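PDB 1NT2: fibrillarin-like pre-rRNA processing protein from Archaeoglobus fulgidus, which uses S-adenosylmethionine to methylate ribose 2'-hydroxyls in rRNA and tRNA at sites chosen by a guide RNA, working in box C/D particles with nop5. Local coordinates for residues A[131-136]-A[158-163]; A[154-159]-A[204-209]. One frame throughout, in Å; residues are numbered along the deposited sequence.

Interaction 1: residues A[131-136]-A[158-163]. With SAM (S-adenosylmethionine), chain C.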
loop_
_atom_site.group_PDB
_atom_site.type_symbol
_atom_site.label_atom_id
_atom_site.label_comp_id
_atom_site.label_asym_id
_atom_site.label_seq_id
_atom_site.Cartn_x
_atom_site.Cartn_y
_atom_site.Cartn_z
ATOM N N TYR A 131 25.349 31.438 -26.652
ATOM C CA TYR A 131 24.315 32.222 -25.973
ATOM C C TYR A 131 23.440 31.243 -25.206
ATOM O O TYR A 131 22.898 30.300 -25.791
ATOM C CB TYR A 131 23.452 33.000 -26.980
ATOM C CG TYR A 131 22.378 33.846 -26.329
ATOM C CD1 TYR A 131 22.707 34.866 -25.433
ATOM C CD2 TYR A 131 21.031 33.592 -26.561
ATOM C CE1 TYR A 131 21.714 35.605 -24.778
ATOM C CE2 TYR A 131 20.026 34.325 -25.914
ATOM C CZ TYR A 131 20.373 35.327 -25.023
ATOM O OH TYR A 131 19.387 36.032 -24.364
ATOM N N GLN A 132 23.321 31.442 -23.897
ATOM C CA GLN A 132 22.494 30.548 -23.105
ATOM C C GLN A 132 21.433 31.302 -22.317
ATOM O O GLN A 132 21.704 32.318 -21.665
ATOM C CB GLN A 132 23.341 29.707 -22.147
ATOM C CG GLN A 132 22.656 28.400 -21.743
ATOM C CD GLN A 132 23.357 27.695 -20.597
ATOM O OE1 GLN A 132 23.264 28.118 -19.443
ATOM N NE2 GLN A 132 24.073 26.621 -20.909
ATOM N N ASP A 133 20.217 30.772 -22.395
ATOM C CA ASP A 133 19.048 31.326 -21.732
ATOM C C ASP A 133 18.269 30.134 -21.205
ATOM O O ASP A 133 17.089 29.976 -21.501
ATOM C CB ASP A 133 18.196 32.084 -22.753
ATOM C CG ASP A 133 17.158 32.967 -22.110
ATOM O OD1 ASP A 133 16.618 32.567 -21.058
ATOM O OD2 ASP A 133 16.880 34.051 -22.675
ATOM N N ILE A 134 18.958 29.272 -20.465
ATOM C CA ILE A 134 18.346 28.087 -19.870
ATOM C C ILE A 134 18.129 28.383 -18.397
ATOM O O ILE A 134 19.018 28.904 -17.722
ATOM C CB ILE A 134 19.250 26.840 -19.962
ATOM C CG1 ILE A 134 19.269 26.291 -21.383
ATOM C CG2 ILE A 134 18.740 25.766 -19.038
ATOM C CD1 ILE A 134 20.152 25.069 -21.522
ATOM N N ALA A 135 16.943 28.052 -17.908
ATOM C CA ALA A 135 16.595 28.283 -16.522
ATOM C C ALA A 135 16.502 26.962 -15.768
ATOM O O ALA A 135 15.440 26.340 -15.712
ATOM C CB ALA A 135 15.279 29.028 -16.452
ATOM N N GLN A 136 17.633 26.535 -15.212
ATOM C CA GLN A 136 17.722 25.296 -14.431
ATOM C C GLN A 136 18.821 25.408 -13.380
ATOM O O GLN A 136 19.748 26.199 -13.522
ATOM C CB GLN A 136 18.027 24.087 -15.322
ATOM C CG GLN A 136 16.895 23.635 -16.233
ATOM C CD GLN A 136 17.092 22.208 -16.706
ATOM O OE1 GLN A 136 18.209 21.807 -17.054
ATOM N NE2 GLN A 136 16.012 21.432 -16.723
ATOM N N VAL A 158 27.350 34.690 -23.616
ATOM C CA VAL A 158 26.363 35.530 -22.952
ATOM C C VAL A 158 25.412 34.514 -22.337
ATOM O O VAL A 158 24.914 33.614 -23.019
ATOM C CB VAL A 158 25.573 36.410 -23.948
ATOM C CG1 VAL A 158 24.772 37.444 -23.191
ATOM C CG2 VAL A 158 26.521 37.071 -24.931
ATOM N N ILE A 159 25.170 34.643 -21.047
ATOM C CA ILE A 159 24.300 33.698 -20.391
ATOM C C ILE A 159 23.307 34.429 -19.509
ATOM O O ILE A 159 23.691 35.264 -18.686
ATOM C CB ILE A 159 25.131 32.711 -19.541
ATOM C CG1 ILE A 159 24.228 31.627 -18.948
ATOM C CG2 ILE A 159 25.875 33.470 -18.451
ATOM C CD1 ILE A 159 24.956 30.645 -18.032
ATOM N N MET A 160 22.025 34.131 -19.696
ATOM C CA MET A 160 20.991 34.756 -18.889
ATOM C C MET A 160 20.770 33.871 -17.652
ATOM O O MET A 160 20.843 32.641 -17.729
ATOM C CB MET A 160 19.702 34.906 -19.702
ATOM C CG MET A 160 19.847 35.686 -21.020
ATOM S SD MET A 160 20.750 37.271 -20.941
ATOM C CE MET A 160 19.874 38.102 -19.645
ATOM N N VAL A 161 20.512 34.493 -16.509
ATOM C CA VAL A 161 20.325 33.738 -15.276
ATOM C C VAL A 161 19.126 34.190 -14.440
ATOM O O VAL A 161 18.909 35.382 -14.218
ATOM C CB VAL A 161 21.612 33.815 -14.403
ATOM C CG1 VAL A 161 21.393 33.178 -13.045
ATOM C CG2 VAL A 161 22.746 33.136 -15.126
ATOM N N LYS A 162 18.345 33.222 -13.983
ATOM C CA LYS A 162 17.198 33.507 -13.143
ATOM C C LYS A 162 17.599 33.032 -11.761
ATOM O O LYS A 162 17.608 31.830 -11.507
ATOM C CB LYS A 162 15.980 32.725 -13.630
ATOM C CG LYS A 162 14.765 32.831 -12.733
ATOM C CD LYS A 162 13.540 32.289 -13.432
ATOM C CE LYS A 162 12.338 32.301 -12.510
ATOM N NZ LYS A 162 12.023 33.655 -11.979
ATOM N N ALA A 163 17.948 33.968 -10.881
ATOM C CA ALA A 163 18.357 33.627 -9.520
ATOM C C ALA A 163 17.613 32.414 -8.955
ATOM O O ALA A 163 18.239 31.403 -8.641
ATOM C CB ALA A 163 18.165 34.827 -8.602
HETATM N N SAM C . 14.172 33.588 -24.582
HETATM C CA SAM C . 13.166 32.501 -24.697
HETATM C C SAM C . 11.950 32.973 -25.485
HETATM O O SAM C . 11.946 34.127 -25.904
HETATM O OXT SAM C . 11.015 32.116 -25.652
HETATM C CB SAM C . 12.764 32.005 -23.279
HETATM C CG SAM C . 13.622 30.804 -22.900
HETATM S SD SAM C . 13.373 29.944 -21.283
HETATM C CE SAM C . 13.909 31.048 -19.965
HETATM C "C5'" SAM C . 14.526 28.633 -21.236
HETATM C "C4'" SAM C . 14.348 27.548 -22.274
HETATM O "O4'" SAM C . 15.401 26.608 -22.050
HETATM C "C3'" SAM C . 13.062 26.734 -22.127
HETATM O "O3'" SAM C . 12.316 27.047 -23.333
HETATM C "C2'" SAM C . 13.457 25.265 -22.169
HETATM O "O2'" SAM C . 12.750 24.326 -22.957
HETATM C "C1'" SAM C . 14.976 25.327 -22.419
HETATM N N9 SAM C . 15.746 24.363 -21.653
HETATM C C8 SAM C . 15.886 24.243 -20.294
HETATM N N7 SAM C . 16.666 23.271 -19.928
HETATM C C5 SAM C . 17.076 22.704 -21.124
HETATM C C6 SAM C . 17.940 21.611 -21.432
HETATM N N6 SAM C . 18.554 20.889 -20.474
HETATM N N1 SAM C . 18.155 21.278 -22.758
HETATM C C2 SAM C . 17.529 22.017 -23.718
HETATM N N3 SAM C . 16.698 23.071 -23.540
HETATM C C4 SAM C . 16.511 23.365 -22.203
#

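Interaction 2: residues A[154-159]-A[204-209]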
loop_
_atom_site.group_PDB
_atom_site.type_symbol
_atom_site.label_atom_id
_atom_site.label_comp_id
_atom_site.label_asym_id
_atom_site.label_seq_id
_atom_site.Cartn_x
_atom_site.Cartn_y
_atom_site.Cartn_z
ATOM N N LYS A 154 39.289 31.934 -27.003
ATOM C CA LYS A 154 39.127 33.369 -27.183
ATOM C C LYS A 154 37.751 33.637 -27.788
ATOM O O LYS A 154 37.555 34.585 -28.552
ATOM C CB LYS A 154 40.236 33.942 -28.080
ATOM C CG LYS A 154 40.567 35.406 -27.792
ATOM C CD LYS A 154 41.023 35.594 -26.340
ATOM C CE LYS A 154 41.161 37.071 -25.946
ATOM N NZ LYS A 154 42.358 37.739 -26.537
ATOM N N GLY A 155 36.802 32.772 -27.444
ATOM C CA GLY A 155 35.442 32.926 -27.915
ATOM C C GLY A 155 34.678 33.581 -26.782
ATOM O O GLY A 155 35.158 33.610 -25.647
ATOM N N GLU A 156 33.491 34.101 -27.067
ATOM C CA GLU A 156 32.717 34.770 -26.033
ATOM C C GLU A 156 31.328 34.172 -25.795
ATOM O O GLU A 156 30.729 33.573 -26.692
ATOM C CB GLU A 156 32.604 36.261 -26.376
ATOM C CG GLU A 156 32.235 36.539 -27.833
ATOM C CD GLU A 156 32.185 38.027 -28.170
ATOM O OE1 GLU A 156 33.247 38.693 -28.152
ATOM O OE2 GLU A 156 31.074 38.527 -28.456
ATOM N N VAL A 157 30.827 34.335 -24.571
ATOM C CA VAL A 157 29.509 33.823 -24.209
ATOM C C VAL A 157 28.660 34.836 -23.458
ATOM O O VAL A 157 29.170 35.716 -22.770
ATOM C CB VAL A 157 29.585 32.537 -23.322
ATOM C CG1 VAL A 157 30.172 31.389 -24.114
ATOM C CG2 VAL A 157 30.394 32.802 -22.062
ATOM N N VAL A 158 27.350 34.690 -23.616
ATOM C CA VAL A 158 26.363 35.530 -22.952
ATOM C C VAL A 158 25.412 34.514 -22.337
ATOM O O VAL A 158 24.914 33.614 -23.019
ATOM C CB VAL A 158 25.573 36.410 -23.948
ATOM C CG1 VAL A 158 24.772 37.444 -23.191
ATOM C CG2 VAL A 158 26.521 37.071 -24.931
ATOM N N ILE A 159 25.170 34.643 -21.047
ATOM C CA ILE A 159 24.300 33.698 -20.391
ATOM C C ILE A 159 23.307 34.429 -19.509
ATOM O O ILE A 159 23.691 35.264 -18.686
ATOM C CB ILE A 159 25.131 32.711 -19.541
ATOM C CG1 ILE A 159 24.228 31.627 -18.948
ATOM C CG2 ILE A 159 25.875 33.470 -18.451
ATOM C CD1 ILE A 159 24.956 30.645 -18.032
ATOM N N PHE A 204 22.228 39.400 -16.958
ATOM C CA PHE A 204 23.108 38.902 -18.016
ATOM C C PHE A 204 24.584 39.016 -17.660
ATOM O O PHE A 204 25.039 40.019 -17.105
ATOM C CB PHE A 204 22.845 39.650 -19.321
ATOM C CG PHE A 204 23.476 41.017 -19.376
ATOM C CD1 PHE A 204 24.740 41.194 -19.936
ATOM C CD2 PHE A 204 22.822 42.126 -18.844
ATOM C CE1 PHE A 204 25.339 42.450 -19.963
ATOM C CE2 PHE A 204 23.414 43.387 -18.865
ATOM C CZ PHE A 204 24.672 43.546 -19.427
ATOM N N ILE A 205 25.336 37.975 -17.983
ATOM C CA ILE A 205 26.756 37.969 -17.704
ATOM C C ILE A 205 27.477 37.742 -19.023
ATOM O O ILE A 205 27.282 36.713 -19.671
ATOM C CB ILE A 205 27.149 36.821 -16.748
ATOM C CG1 ILE A 205 26.189 36.740 -15.566
ATOM C CG2 ILE A 205 28.545 37.058 -16.210
ATOM C CD1 ILE A 205 26.512 35.596 -14.613
ATOM N N HIS A 206 28.290 38.709 -19.433
ATOM C CA HIS A 206 29.048 38.574 -20.670
ATOM C C HIS A 206 30.444 38.168 -20.249
ATOM O O HIS A 206 30.950 38.652 -19.234
ATOM C CB HIS A 206 29.120 39.894 -21.430
ATOM C CG HIS A 206 29.769 39.773 -22.770
ATOM N ND1 HIS A 206 30.717 40.662 -23.224
ATOM C CD2 HIS A 206 29.596 38.868 -23.765
ATOM C CE1 HIS A 206 31.101 40.312 -24.438
ATOM N NE2 HIS A 206 30.436 39.226 -24.790
ATOM N N ALA A 207 31.068 37.282 -21.016
ATOM C CA ALA A 207 32.409 36.823 -20.682
ATOM C C ALA A 207 33.021 35.980 -21.790
ATOM O O ALA A 207 32.380 35.699 -22.802
ATOM C CB ALA A 207 32.375 36.025 -19.378
ATOM N N TYR A 208 34.269 35.577 -21.593
ATOM C CA TYR A 208 34.953 34.769 -22.582
ATOM C C TYR A 208 36.083 33.988 -21.932
ATOM O O TYR A 208 36.535 34.326 -20.835
ATOM C CB TYR A 208 35.490 35.665 -23.702
ATOM C CG TYR A 208 36.667 36.534 -23.315
ATOM C CD1 TYR A 208 37.970 36.163 -23.652
ATOM C CD2 TYR A 208 36.483 37.724 -22.613
ATOM C CE1 TYR A 208 39.063 36.955 -23.300
ATOM C CE2 TYR A 208 37.572 38.527 -22.255
ATOM C CZ TYR A 208 38.860 38.133 -22.600
ATOM O OH TYR A 208 39.946 38.902 -22.236
ATOM N N ARG A 209 36.526 32.934 -22.609
ATOM C CA ARG A 209 37.605 32.114 -22.097
ATOM C C ARG A 209 38.854 32.323 -22.934
ATOM O O ARG A 209 38.829 32.189 -24.159
ATOM C CB ARG A 209 37.217 30.636 -22.117
ATOM C CG ARG A 209 36.846 30.102 -23.489
ATOM C CD ARG A 209 36.759 28.581 -23.476
ATOM N NE ARG A 209 38.082 27.969 -23.389
ATOM C CZ ARG A 209 38.299 26.682 -23.135
ATOM N NH1 ARG A 209 37.274 25.861 -22.937
ATOM N NH2 ARG A 209 39.541 26.219 -23.080
#

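Interaction 1: residues A[131-136]-A[158-163]
Tyr131 holds its ring anti to the backbone N (chi1 -179°), and Met160 sets CG anti to its carbonyl carbon, which brings CG to the phenolic end of Tyr131; bends at chi2 and chi3 then carry SD and the methyl away. Val158 meets the ring at its edge, in plane, with CB 3.6 Å from Tyr131 CD1. Met160 CG lies 3.4 Å from Tyr131 OH, and Met160 SD sits obliquely 5.5 Å from the ring centroid, a Met-aromatic contact. Tyr63 adds an edge-to-face ring partner to Tyr131. On the other face of the sheet Gln132 and Ile159 run side by side in the same direction, and the amide oxygen Gln132 OE1 is 3.4 Å from the methyl Ile159 CD1. Helix 139-150 covers both through Leu143. The backbones pair in parallel around Gln132: its N donates to Val158 O at 2.8 Å (166° at the hydrogen), and its O accepts from Met160 N at 2.7 Å (167°). The residues that follow, Asp133 to Gln136, line the cofactor pocket, as expected of a Rossmann-like methyltransferase. Asp133 OD2 receives a weak hydrogen bond from the methionyl amine, SAM N, at 3.3 Å, and forms a salt bridge with Lys42; Met160 CG packs against the same carboxylate. Ile134 lies against the adenine, CG2 being 3.4 Å from SAM N7, and Gln136 also approaches that nitrogen. The chemistry is thus divided along the chain: two nearly straight backbone hydrogen bonds and apolar packing hold Tyr131 and Gln132 against strand 155-162, and the next residues bring the cofactor a carboxylate, shared with Lys42 and only weakly bonded to the amine, and an aliphatic surface for its base.

Interaction 2: residues A[154-159]-A[204-209]
An antiparallel strand pair, with Val157 facing Ala207 at its middle, joins 155-162 to 202-209 where the mixed methyltransferase sheet changes from parallel to antiparallel. The axes of 155-159 and 204-209 approach to 4.6 Å with their directions 155° apart. Val157 N donates to Ala207 O at 2.7 Å and Ala207 N returns a bond to Val157 O at 3.0 Å; Ile159 and Ile205 form a second hydrogen-bonded pair, while Lys154 N reaches Arg209 O at 2.9 Å. Ile159 CG2 packs 4.0 Å from Ile205 CB on the face that helix 172-184 covers. On the other face, His206 CD2 lies 3.7 Å from Val158 CG2. Glu156 OE2 comes to the edge of the imidazole, near its plane and 3.8 Å from His206 NE2, with carboxylate and ring 82° apart. Tyr208 has its ring between backbone N and carbonyl carbon (chi1 72°), where Lys154 runs alongside and puts CE 3.4 Å from Tyr208 CE1; the phenol is hydrogen-bonded to Lys188. A leucine in place of Tyr208 would probably leave the Lys188 amine without its hydroxyl mate and the Lys154 methylenes without a ring to lie along. The strands are therefore held chiefly by backbone hydrogen bonds and apolar packing, and the nearby carboxylate, though not hydrogen-bonded to the ring, may somewhat favour a protonated His206.

Interactions 1 and 2 are successive joints of one mixed sheet, their centres 12 Å apart. Strand 155-162 serves both: the backbone of Val158 bonds to strand 127-132 and that of Ile159 to strand 202-209, and Met160 CE touches Phe204 CB at 3.4 Å. Along the chain, 127-132 leads through helix 139-150 to 155-162 in a beta-alpha-beta crossover; helix 172-184 and strand 188-194 precede 202-209, which enters between 155-162 and 188-194. This gives the order 3-2-1-4-5-7-6 of the Rossmann-like methyltransferases. Interaction 1 borders the S-adenosylmethionine pocket, whereas interaction 2 ties the cofactor-binding, parallel part of the sheet to its antiparallel end.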